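Local coordinates for protein putative O-acetylhomoserine (Thiol)-lyase (Campylobacter jejuni, PDB 4OC9) that probably makes homocysteine from O-acetylhomoserine and sulfide with the help of pyridoxal 5'-phosphate, as a member of the trans-sulfuration enzyme family, at residues A87-Y90 and A91-L95; N94-S97 and S98-V102; S259-I263 and I264-R268; T112-I116 and S117-K121. All blocks are in the same frame, centred on the assembly; numbering follows the deposited sequence.

Interaction 1: residues A87-Y90 and A91-L95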
loop_
_atom_site.group_PDB
_atom_site.type_symbol
_atom_site.label_atom_id
_atom_site.label_comp_id
_atom_site.label_asym_id
_atom_site.label_seq_id
_atom_site.Cartn_x
_atom_site.Cartn_y
_atom_site.Cartn_z
ATOM N N ALA D 87 2.613 -20.146 -9.828
ATOM C CA ALA D 87 1.392 -20.949 -9.941
ATOM C C ALA D 87 1.629 -22.157 -10.874
ATOM O O ALA D 87 1.182 -23.272 -10.577
ATOM C CB ALA D 87 0.240 -20.100 -10.463
ATOM N N CYS D 88 2.272 -21.932 -12.022
ATOM C CA CYS D 88 2.558 -23.027 -12.977
ATOM C C CYS D 88 3.501 -24.050 -12.302
ATOM O O CYS D 88 3.233 -25.241 -12.303
ATOM C CB CYS D 88 3.138 -22.503 -14.281
ATOM S SG CYS D 88 2.024 -21.478 -15.274
ATOM N N PHE D 89 4.553 -23.546 -11.655
ATOM C CA PHE D 89 5.531 -24.373 -10.936
ATOM C C PHE D 89 4.846 -25.226 -9.850
ATOM O O PHE D 89 4.982 -26.448 -9.831
ATOM C CB PHE D 89 6.664 -23.489 -10.443
ATOM C CG PHE D 89 7.558 -24.144 -9.467
ATOM C CD1 PHE D 89 8.230 -25.294 -9.788
ATOM C CD2 PHE D 89 7.835 -23.516 -8.251
ATOM C CE1 PHE D 89 9.099 -25.882 -8.876
ATOM C CE2 PHE D 89 8.705 -24.065 -7.346
ATOM C CZ PHE D 89 9.346 -25.266 -7.656
ATOM N N TYR D 90 4.120 -24.572 -8.955
ATOM C CA TYR D 90 3.382 -25.244 -7.881
ATOM C C TYR D 90 2.389 -26.283 -8.384
ATOM O O TYR D 90 2.249 -27.333 -7.776
ATOM C CB TYR D 90 2.693 -24.187 -7.007
ATOM C CG TYR D 90 3.576 -23.595 -5.929
ATOM C CD1 TYR D 90 4.937 -23.401 -6.139
ATOM C CD2 TYR D 90 3.018 -23.058 -4.777
ATOM C CE1 TYR D 90 5.740 -22.854 -5.165
ATOM C CE2 TYR D 90 3.810 -22.476 -3.805
ATOM C CZ TYR D 90 5.168 -22.369 -4.010
ATOM O OH TYR D 90 5.969 -21.784 -3.057
ATOM N N ALA D 91 1.722 -26.006 -9.496
ATOM C CA ALA D 91 0.743 -26.955 -10.045
ATOM C C ALA D 91 1.426 -28.240 -10.553
ATOM O O ALA D 91 0.961 -29.350 -10.283
ATOM C CB ALA D 91 -0.071 -26.328 -11.137
ATOM N N LEU D 92 2.548 -28.075 -11.231
ATOM C CA LEU D 92 3.302 -29.203 -11.738
ATOM C C LEU D 92 3.952 -30.056 -10.622
ATOM O O LEU D 92 3.778 -31.287 -10.564
ATOM C CB LEU D 92 4.349 -28.705 -12.738
ATOM C CG LEU D 92 3.727 -28.083 -14.007
ATOM C CD1 LEU D 92 4.752 -27.343 -14.858
ATOM C CD2 LEU D 92 3.002 -29.136 -14.836
ATOM N N ILE D 93 4.691 -29.407 -9.722
ATOM C CA ILE D 93 5.353 -30.146 -8.628
ATOM C C ILE D 93 4.364 -30.747 -7.657
ATOM O O ILE D 93 4.729 -31.662 -6.940
ATOM C CB ILE D 93 6.395 -29.322 -7.850
ATOM C CG1 ILE D 93 5.712 -28.138 -7.143
ATOM C CG2 ILE D 93 7.517 -28.889 -8.789
ATOM C CD1 ILE D 93 6.654 -27.236 -6.377
ATOM N N ASN D 94 3.123 -30.274 -7.636
ATOM C CA ASN D 94 2.175 -30.846 -6.701
ATOM C C ASN D 94 1.710 -32.184 -7.254
ATOM O O ASN D 94 1.055 -32.963 -6.561
ATOM C CB ASN D 94 0.945 -29.959 -6.535
ATOM C CG ASN D 94 0.160 -30.290 -5.281
ATOM O OD1 ASN D 94 0.740 -30.687 -4.263
ATOM N ND2 ASN D 94 -1.123 -30.018 -5.299
ATOM N N LEU D 95 2.024 -32.414 -8.529
ATOM C CA LEU D 95 1.656 -33.627 -9.253
ATOM C C LEU D 95 2.826 -34.528 -9.642
ATOM O O LEU D 95 2.690 -35.747 -9.600
ATOM C CB LEU D 95 0.921 -33.240 -10.533
ATOM C CG LEU D 95 -0.395 -32.484 -10.351
ATOM C CD1 LEU D 95 -0.926 -31.983 -11.679
ATOM C CD2 LEU D 95 -1.414 -33.352 -9.630
#
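Ile93 lies back over the ring of Phe89, four residues earlier, an i to i+4 pairing on the last turns of helix 84-93. This helix packs against the mixed sheet of the pyridoxal-phosphate-binding domain, whose fold is that of the aspartate aminotransferase superfamily. Following Ile93 outward, CB sits 3.8 Å from Phe89 O, and CG1 comes closer to the same carbonyl oxygen while also touching Tyr90 O. CG1 is wedged between the backbone N and the carbonyl carbon (chi1 63°), a tight place for a branched side chain within a helix, and this turn carries the chain back toward the preceding residues. CG2 presses on the rim of the ring, 3.4 Å from Phe89 CE1. At the tip, CD1 makes a CH-pi contact over one face, 3.8 Å from the centroid of the Phe89 ring and offset toward the CZ and CE1 side; it also meets Tyr90 obliquely. Phe89 swings its ring to that side with CG anti to the backbone N (chi1 168°), beside the carbonyl carbon.

Beneath the side chains the helical bonds run from Ala91, Leu92 and Ile93 back to Ala87, Cys88 and Phe89, the last almost straight. The next, from Asn94 N to Tyr90 O, is weak. Leu270 and Phe123 of the second subunit pack on Phe89 and Ile93 respectively, while the Tyr90 hydroxyl bonds to Ala272 N. On the flank facing strand 177-181, Leu92 lays CG 3.4 Å from Cys88 O.

Interaction 2: residues N94-S97 and S98-V102; sequences NLAS and SGDNV
Asp100 folds its carboxylate back over the backbone of Ser97, three residues earlier. Its CG is anti to the carbonyl carbon and beside the backbone N (chi1 -64°), which carries OD2 to the amide of Ser97. The Ser97 N to Asp100 OD2 bond is 3.2 Å long and nearly straight at 168°, yet the donor meets the oxygen on its anti side and 33° out of the carboxylate plane. Ser97 sets its hydroxyl between the backbone N and the carbonyl carbon; from there OG reaches the same OD2, but at 3.4 Å that bond is weak. One carboxylate oxygen is thus approached by both an amide and a hydroxyl of a single serine.

The backbone they close is a type II beta turn from Ser97 to Asp100, with Gly99 at its third position, where the positive phi is easiest for glycine. Asp100 N returns to Ser97 O at 3.0 Å, closing the turn. The turn leads from the end of helix 84-93 into strand 101-105, and Gly124 of the second subunit packs on Ser98.

Below the turn the contact becomes apolar. Ala96 points its methyl at the incoming strand, and CB touches Val102 CG1 at 3.8 Å. The CB of Asp100 flanks the same methyl at 4.0 Å from Ala96 CB, and Lys147 of strand 146-152 touches both Ala96 and Asp100.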
loop_
_atom_site.group_PDB
_atom_site.type_symbol
_atom_site.label_atom_id
_atom_site.label_comp_id
_atom_site.label_asym_id
_atom_site.label_seq_id
_atom_site.Cartn_x
_atom_site.Cartn_y
_atom_site.Cartn_z
ATOM N N ASN D 94 3.123 -30.274 -7.636
ATOM C CA ASN D 94 2.175 -30.846 -6.701
ATOM C C ASN D 94 1.710 -32.184 -7.254
ATOM O O ASN D 94 1.055 -32.963 -6.561
ATOM C CB ASN D 94 0.945 -29.959 -6.535
ATOM C CG ASN D 94 0.160 -30.290 -5.281
ATOM O OD1 ASN D 94 0.740 -30.687 -4.263
ATOM N ND2 ASN D 94 -1.123 -30.018 -5.299
ATOM N N LEU D 95 2.024 -32.414 -8.529
ATOM C CA LEU D 95 1.656 -33.627 -9.253
ATOM C C LEU D 95 2.826 -34.528 -9.642
ATOM O O LEU D 95 2.690 -35.747 -9.600
ATOM C CB LEU D 95 0.921 -33.240 -10.533
ATOM C CG LEU D 95 -0.395 -32.484 -10.351
ATOM C CD1 LEU D 95 -0.926 -31.983 -11.679
ATOM C CD2 LEU D 95 -1.414 -33.352 -9.630
ATOM N N ALA D 96 3.960 -33.930 -9.996
ATOM C CA ALA D 96 5.135 -34.690 -10.392
ATOM C C ALA D 96 6.331 -34.437 -9.486
ATOM O O ALA D 96 6.538 -33.328 -8.980
ATOM C CB ALA D 96 5.515 -34.341 -11.812
ATOM N N SER D 97 7.117 -35.493 -9.291
ATOM C CA SER D 97 8.321 -35.443 -8.474
ATOM C C SER D 97 9.444 -36.098 -9.279
ATOM O O SER D 97 9.213 -36.600 -10.387
ATOM C CB SER D 97 8.107 -36.107 -7.114
ATOM O OG SER D 97 7.690 -37.446 -7.275
ATOM N N SER D 98 10.648 -36.091 -8.734
ATOM C CA SER D 98 11.784 -36.665 -9.426
ATOM C C SER D 98 11.486 -38.074 -10.025
ATOM O O SER D 98 10.951 -38.976 -9.358
ATOM C CB SER D 98 12.993 -36.716 -8.490
ATOM O OG SER D 98 14.142 -37.105 -9.211
ATOM N N GLY D 99 11.848 -38.246 -11.288
ATOM C CA GLY D 99 11.633 -39.501 -12.005
ATOM C C GLY D 99 10.347 -39.527 -12.820
ATOM O O GLY D 99 10.119 -40.436 -13.608
ATOM N N ASP D 100 9.481 -38.547 -12.620
ATOM C CA ASP D 100 8.237 -38.501 -13.356
ATOM C C ASP D 100 8.391 -37.597 -14.587
ATOM O O ASP D 100 9.429 -36.964 -14.802
ATOM C CB ASP D 100 7.120 -37.962 -12.445
ATOM C CG ASP D 100 6.826 -38.875 -11.249
ATOM O OD1 ASP D 100 7.140 -40.076 -11.345
ATOM O OD2 ASP D 100 6.254 -38.374 -10.234
ATOM N N ASN D 101 7.342 -37.540 -15.394
ATOM C CA ASN D 101 7.357 -36.680 -16.550
ATOM C C ASN D 101 6.015 -35.972 -16.664
ATOM O O ASN D 101 5.017 -36.378 -16.048
ATOM C CB ASN D 101 7.699 -37.469 -17.817
ATOM C CG ASN D 101 6.635 -38.456 -18.217
ATOM O OD1 ASN D 101 5.635 -38.087 -18.817
ATOM N ND2 ASN D 101 6.937 -39.724 -18.050
ATOM N N VAL D 102 6.022 -34.887 -17.425
ATOM C CA VAL D 102 4.813 -34.113 -17.643
ATOM C C VAL D 102 4.741 -33.827 -19.112
ATOM O O VAL D 102 5.767 -33.597 -19.758
ATOM C CB VAL D 102 4.773 -32.763 -16.859
ATOM C CG1 VAL D 102 4.821 -33.009 -15.353
ATOM C CG2 VAL D 102 5.929 -31.848 -17.262
#

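Interaction 3: residues S259-I263 and I264-R268; sequences SIRVI and ITWLR
Arg261 brings its guanidinium up to the indole of Trp266, five residues on, in the middle of helix 257-270. The two planes stand 72° apart. NE1 of the indole lies over the centre of the guanidinium, 4.0 Å from Arg261 CZ, and Trp266 CZ2 covers the same face, while NH2 lies at the indole edge. This steep meeting is not a flat cation-pi stack. A bend at chi3 (89°) turns the arginine back toward the ring.

Asn94 receives both groups: Arg261 NH2 bonds to its O and Trp266 NE1 to its OD1. One water accepts from Arg261 NH1 at 2.8 Å and also bonds to Thr265 OG1, bridging the two side chains.

In the backbone, Ile264 N to Ile260 O is an ordinary helical bond, but the spacing then widens into a pi-type turn. Leu267 N reaches Val262 O at 2.8 Å and Arg268 N reaches Ile263 O, both five residues back. Arg261 O takes Thr265 N at 2.9 Å and, weakly, Trp266 N.

Apolar contact is lighter. Ile264 CD1 meets Ile260 CG2 at 4.0 Å, and Ile263 CG1 comes no nearer than 4.4 Å to Leu267 CD1.

Among its neighbours, the helix lays Val262 and Ile263 on strand 77-81, an outermost strand, within this chain, of the large sheet, and sets Val262, Trp266 and Leu267 against helix 84-93; Thr119 of the second subunit packs on Trp266.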
loop_
_atom_site.group_PDB
_atom_site.type_symbol
_atom_site.label_atom_id
_atom_site.label_comp_id
_atom_site.label_asym_id
_atom_site.label_seq_id
_atom_site.Cartn_x
_atom_site.Cartn_y
_atom_site.Cartn_z
ATOM N N SER D 259 -5.352 -28.565 -3.209
ATOM C CA SER D 259 -5.110 -27.238 -2.645
ATOM C C SER D 259 -4.434 -27.351 -1.264
ATOM O O SER D 259 -3.543 -26.562 -0.933
ATOM C CB SER D 259 -6.408 -26.433 -2.564
ATOM O OG SER D 259 -6.928 -26.198 -3.866
ATOM N N ILE D 260 -4.867 -28.325 -0.471
ATOM C CA ILE D 260 -4.280 -28.522 0.850
ATOM C C ILE D 260 -2.801 -28.783 0.738
ATOM O O ILE D 260 -2.016 -28.212 1.490
ATOM C CB ILE D 260 -4.939 -29.682 1.624
ATOM C CG1 ILE D 260 -6.375 -29.327 2.029
ATOM C CG2 ILE D 260 -4.164 -30.019 2.879
ATOM C CD1 ILE D 260 -6.544 -28.086 2.910
ATOM N N ARG D 261 -2.399 -29.616 -0.214
ATOM C CA ARG D 261 -0.987 -29.897 -0.328
ATOM C C ARG D 261 -0.239 -28.630 -0.745
ATOM O O ARG D 261 0.835 -28.355 -0.258
ATOM C CB ARG D 261 -0.687 -31.133 -1.212
ATOM C CG ARG D 261 0.751 -31.586 -0.976
ATOM C CD ARG D 261 1.138 -33.020 -1.396
ATOM N NE ARG D 261 1.599 -33.185 -2.743
ATOM C CZ ARG D 261 2.859 -33.403 -3.124
ATOM N NH1 ARG D 261 3.877 -33.604 -2.286
ATOM N NH2 ARG D 261 3.080 -33.514 -4.413
ATOM N N VAL D 262 -0.824 -27.847 -1.642
ATOM C CA VAL D 262 -0.177 -26.613 -2.082
ATOM C C VAL D 262 0.136 -25.734 -0.856
ATOM O O VAL D 262 1.189 -25.094 -0.780
ATOM C CB VAL D 262 -1.064 -25.798 -3.047
ATOM C CG1 VAL D 262 -0.417 -24.455 -3.355
ATOM C CG2 VAL D 262 -1.340 -26.558 -4.330
ATOM N N ILE D 263 -0.786 -25.704 0.089
ATOM C CA ILE D 263 -0.600 -24.900 1.263
ATOM C C ILE D 263 0.376 -25.459 2.289
ATOM O O ILE D 263 1.389 -24.805 2.630
ATOM C CB ILE D 263 -1.922 -24.659 1.999
ATOM C CG1 ILE D 263 -2.876 -23.852 1.122
ATOM C CG2 ILE D 263 -1.652 -23.897 3.284
ATOM C CD1 ILE D 263 -4.244 -23.623 1.723
ATOM N N ILE D 264 0.069 -26.647 2.794
ATOM C CA ILE D 264 0.906 -27.260 3.839
ATOM C C ILE D 264 2.305 -27.693 3.390
ATOM O O ILE D 264 3.181 -27.920 4.230
ATOM C CB ILE D 264 0.196 -28.434 4.531
ATOM C CG1 ILE D 264 0.070 -29.650 3.606
ATOM C CG2 ILE D 264 -1.132 -27.955 5.083
ATOM C CD1 ILE D 264 -0.536 -30.864 4.285
ATOM N N THR D 265 2.508 -27.800 2.082
ATOM C CA THR D 265 3.807 -28.198 1.602
ATOM C C THR D 265 4.524 -27.160 0.729
ATOM O O THR D 265 5.543 -26.621 1.151
ATOM C CB THR D 265 3.737 -29.533 0.835
ATOM O OG1 THR D 265 3.145 -30.540 1.661
ATOM C CG2 THR D 265 5.121 -29.970 0.410
ATOM N N TRP D 266 3.952 -26.803 -0.422
ATOM C CA TRP D 266 4.617 -25.856 -1.315
ATOM C C TRP D 266 4.689 -24.402 -0.812
ATOM O O TRP D 266 5.733 -23.755 -0.948
ATOM C CB TRP D 266 4.056 -25.978 -2.696
ATOM C CG TRP D 266 4.022 -27.436 -3.147
ATOM C CD1 TRP D 266 2.914 -28.169 -3.440
ATOM C CD2 TRP D 266 5.120 -28.347 -3.206
ATOM N NE1 TRP D 266 3.260 -29.432 -3.776
ATOM C CE2 TRP D 266 4.609 -29.580 -3.627
ATOM C CE3 TRP D 266 6.500 -28.227 -2.995
ATOM C CZ2 TRP D 266 5.428 -30.720 -3.831
ATOM C CZ3 TRP D 266 7.313 -29.349 -3.204
ATOM C CH2 TRP D 266 6.769 -30.576 -3.626
ATOM N N LEU D 267 3.602 -23.868 -0.280
ATOM C CA LEU D 267 3.665 -22.517 0.259
ATOM C C LEU D 267 4.483 -22.543 1.545
ATOM O O LEU D 267 5.381 -21.740 1.717
ATOM C CB LEU D 267 2.287 -21.899 0.553
ATOM C CG LEU D 267 1.529 -21.317 -0.619
ATOM C CD1 LEU D 267 0.096 -20.958 -0.267
ATOM C CD2 LEU D 267 2.292 -20.088 -1.110
ATOM N N ARG D 268 4.184 -23.494 2.412
ATOM C CA ARG D 268 4.889 -23.566 3.668
ATOM C C ARG D 268 6.377 -23.725 3.564
ATOM O O ARG D 268 7.116 -23.065 4.276
ATOM C CB ARG D 268 4.336 -24.690 4.526
ATOM C CG ARG D 268 4.931 -24.700 5.918
ATOM C CD ARG D 268 4.220 -25.682 6.831
ATOM N NE ARG D 268 4.614 -25.486 8.241
ATOM C CZ ARG D 268 4.119 -26.157 9.286
ATOM N NH1 ARG D 268 3.199 -27.105 9.126
ATOM N NH2 ARG D 268 4.547 -25.879 10.507
HETATM O O HOH W 1 4.346 -33.192 0.443
#

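Interaction 4: residues T112-I116 and S117-K121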
loop_
_atom_site.group_PDB
_atom_site.type_symbol
_atom_site.label_atom_id
_atom_site.label_comp_id
_atom_site.label_asym_id
_atom_site.label_seq_id
_atom_site.Cartn_x
_atom_site.Cartn_y
_atom_site.Cartn_z
ATOM N N THR D 112 6.981 -20.230 -19.312
ATOM C CA THR D 112 6.484 -21.525 -18.870
ATOM C C THR D 112 7.200 -22.643 -19.638
ATOM O O THR D 112 7.394 -23.762 -19.130
ATOM C CB THR D 112 4.981 -21.660 -19.123
ATOM O OG1 THR D 112 4.298 -20.527 -18.580
ATOM C CG2 THR D 112 4.433 -22.924 -18.498
ATOM N N GLN D 113 7.572 -22.354 -20.870
ATOM C CA GLN D 113 8.250 -23.343 -21.700
ATOM C C GLN D 113 9.626 -23.632 -21.139
ATOM O O GLN D 113 10.035 -24.791 -21.059
ATOM C CB GLN D 113 8.267 -22.866 -23.161
ATOM C CG GLN D 113 8.863 -23.826 -24.158
ATOM C CD GLN D 113 8.554 -23.390 -25.571
ATOM O OE1 GLN D 113 7.806 -22.432 -25.796
ATOM N NE2 GLN D 113 9.103 -24.108 -26.543
ATOM N N THR D 114 10.327 -22.578 -20.757
ATOM C CA THR D 114 11.666 -22.697 -20.157
ATOM C C THR D 114 11.566 -23.446 -18.823
ATOM O O THR D 114 12.345 -24.349 -18.545
ATOM C CB THR D 114 12.298 -21.332 -19.944
ATOM O OG1 THR D 114 12.484 -20.709 -21.227
ATOM C CG2 THR D 114 13.616 -21.464 -19.291
ATOM N N LEU D 115 10.596 -23.066 -18.007
ATOM C CA LEU D 115 10.352 -23.732 -16.715
ATOM C C LEU D 115 10.192 -25.216 -16.857
ATOM O O LEU D 115 10.840 -26.022 -16.193
ATOM C CB LEU D 115 9.040 -23.214 -16.088
ATOM C CG LEU D 115 8.478 -24.036 -14.928
ATOM C CD1 LEU D 115 9.414 -24.068 -13.744
ATOM C CD2 LEU D 115 7.139 -23.538 -14.470
ATOM N N ILE D 116 9.304 -25.588 -17.747
ATOM C CA ILE D 116 9.016 -26.994 -17.980
ATOM C C ILE D 116 10.108 -27.777 -18.722
ATOM O O ILE D 116 10.517 -28.828 -18.240
ATOM C CB ILE D 116 7.659 -27.173 -18.719
ATOM C CG1 ILE D 116 6.519 -26.547 -17.891
ATOM C CG2 ILE D 116 7.358 -28.641 -18.964
ATOM C CD1 ILE D 116 5.137 -26.659 -18.501
ATOM N N SER D 117 10.591 -27.270 -19.859
ATOM C CA SER D 117 11.610 -28.006 -20.643
ATOM C C SER D 117 13.037 -27.905 -20.129
ATOM O O SER D 117 13.846 -28.766 -20.467
ATOM C CB SER D 117 11.598 -27.611 -22.136
ATOM O OG SER D 117 12.103 -26.304 -22.311
ATOM N N HIS D 118 13.368 -26.891 -19.335
ATOM C CA HIS D 118 14.741 -26.796 -18.824
ATOM C C HIS D 118 14.878 -26.792 -17.316
ATOM O O HIS D 118 15.519 -27.667 -16.743
ATOM C CB HIS D 118 15.495 -25.580 -19.388
ATOM C CG HIS D 118 15.622 -25.590 -20.879
ATOM N ND1 HIS D 118 16.488 -26.427 -21.551
ATOM C CD2 HIS D 118 15.037 -24.820 -21.830
ATOM C CE1 HIS D 118 16.398 -26.205 -22.852
ATOM N NE2 HIS D 118 15.534 -25.227 -23.046
ATOM N N THR D 119 14.277 -25.809 -16.667
ATOM C CA THR D 119 14.371 -25.684 -15.213
ATOM C C THR D 119 13.916 -26.885 -14.390
ATOM O O THR D 119 14.604 -27.268 -13.434
ATOM C CB THR D 119 13.667 -24.444 -14.749
ATOM O OG1 THR D 119 14.205 -23.341 -15.467
ATOM C CG2 THR D 119 13.877 -24.251 -13.255
ATOM N N LEU D 120 12.810 -27.514 -14.756
ATOM C CA LEU D 120 12.356 -28.699 -14.011
ATOM C C LEU D 120 13.331 -29.915 -14.090
ATOM O O LEU D 120 13.227 -30.815 -13.239
ATOM C CB LEU D 120 10.932 -29.123 -14.357
ATOM C CG LEU D 120 9.814 -28.164 -13.936
ATOM C CD1 LEU D 120 8.491 -28.686 -14.431
ATOM C CD2 LEU D 120 9.767 -27.984 -12.436
ATOM N N LYS D 121 14.245 -29.955 -15.068
ATOM C CA LYS D 121 15.214 -31.062 -15.152
ATOM C C LYS D 121 16.031 -31.112 -13.872
ATOM O O LYS D 121 16.307 -32.188 -13.344
ATOM C CB LYS D 121 16.203 -30.905 -16.298
ATOM C CG LYS D 121 15.663 -31.092 -17.685
ATOM C CD LYS D 121 16.781 -30.883 -18.690
ATOM C CE LYS D 121 16.155 -31.134 -20.073
ATOM N NZ LYS D 121 16.967 -31.109 -21.320
#
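Ser117 grips the carbonyl of Gln113 twice, its amide at 2.8 Å (Ser117 N to Gln113 O) and its hydroxyl at 2.9 Å (Ser117 OG to Gln113 O). The two donors come from opposite faces of the carbonyl plane, and the hydroxyl sits 40° out of that plane. OG can do this because it is turned between the backbone N and the carbonyl carbon (chi1 71°), folding back along the helix onto a carbonyl one turn earlier.

The next carbonyl also takes two donors, this time both from the backbone. His118 N lies 2.9 Å from Thr114 O and Thr119 N lies 3.1 Å from it, again on opposite faces of the plane. This shared acceptor marks the change to a pi-type turn: Leu120 N then bonds to Leu115 O, five residues back, at 2.9 Å.

Around these bonds the side chains pack through Leu115 and Leu120. Leu120 lays CG against Leu115 O at 3.3 Å, and both its CG and CD2 lie 4.1 Å from Leu115 CD1. Leu115 can meet them because its CG is anti to the backbone N (chi1 166°). His118 has its CB against Thr114 O. Thr119 turns its hydroxyl to Asp269 of the second subunit, while Thr114 OG1 bonds to Gln386 of its own chain.

Helix 110-119 is the crossover of a beta-alpha-beta unit between strands 101-105 and 126-130; Ile116 faces Val102 and Tyr104 of the first strand and Phe150 of strand 146-152, while Ile116 and Leu120 pack against Leu92 of helix 84-93.

In the fold
Interactions 1, 3 and 4 are largely buried helix turns; interaction 2 is a partly exposed bend. Interactions 1 and 2 share Asn94 and Leu95, so the helix of the first runs into the turn of the second. Interaction 1 is the most apolar, and it touches both other helices: Tyr90 and Asn94 probably hydrogen-bond to Trp266 in interaction 3, whereas Leu92 and Phe89 meet interaction 4 by packing alone. Interactions 3 and 4 each contain a pi-type turn but lie about 10 Å apart at their nearest atoms. Charged side chains enter in interactions 2 and 3. All four touch the second subunit.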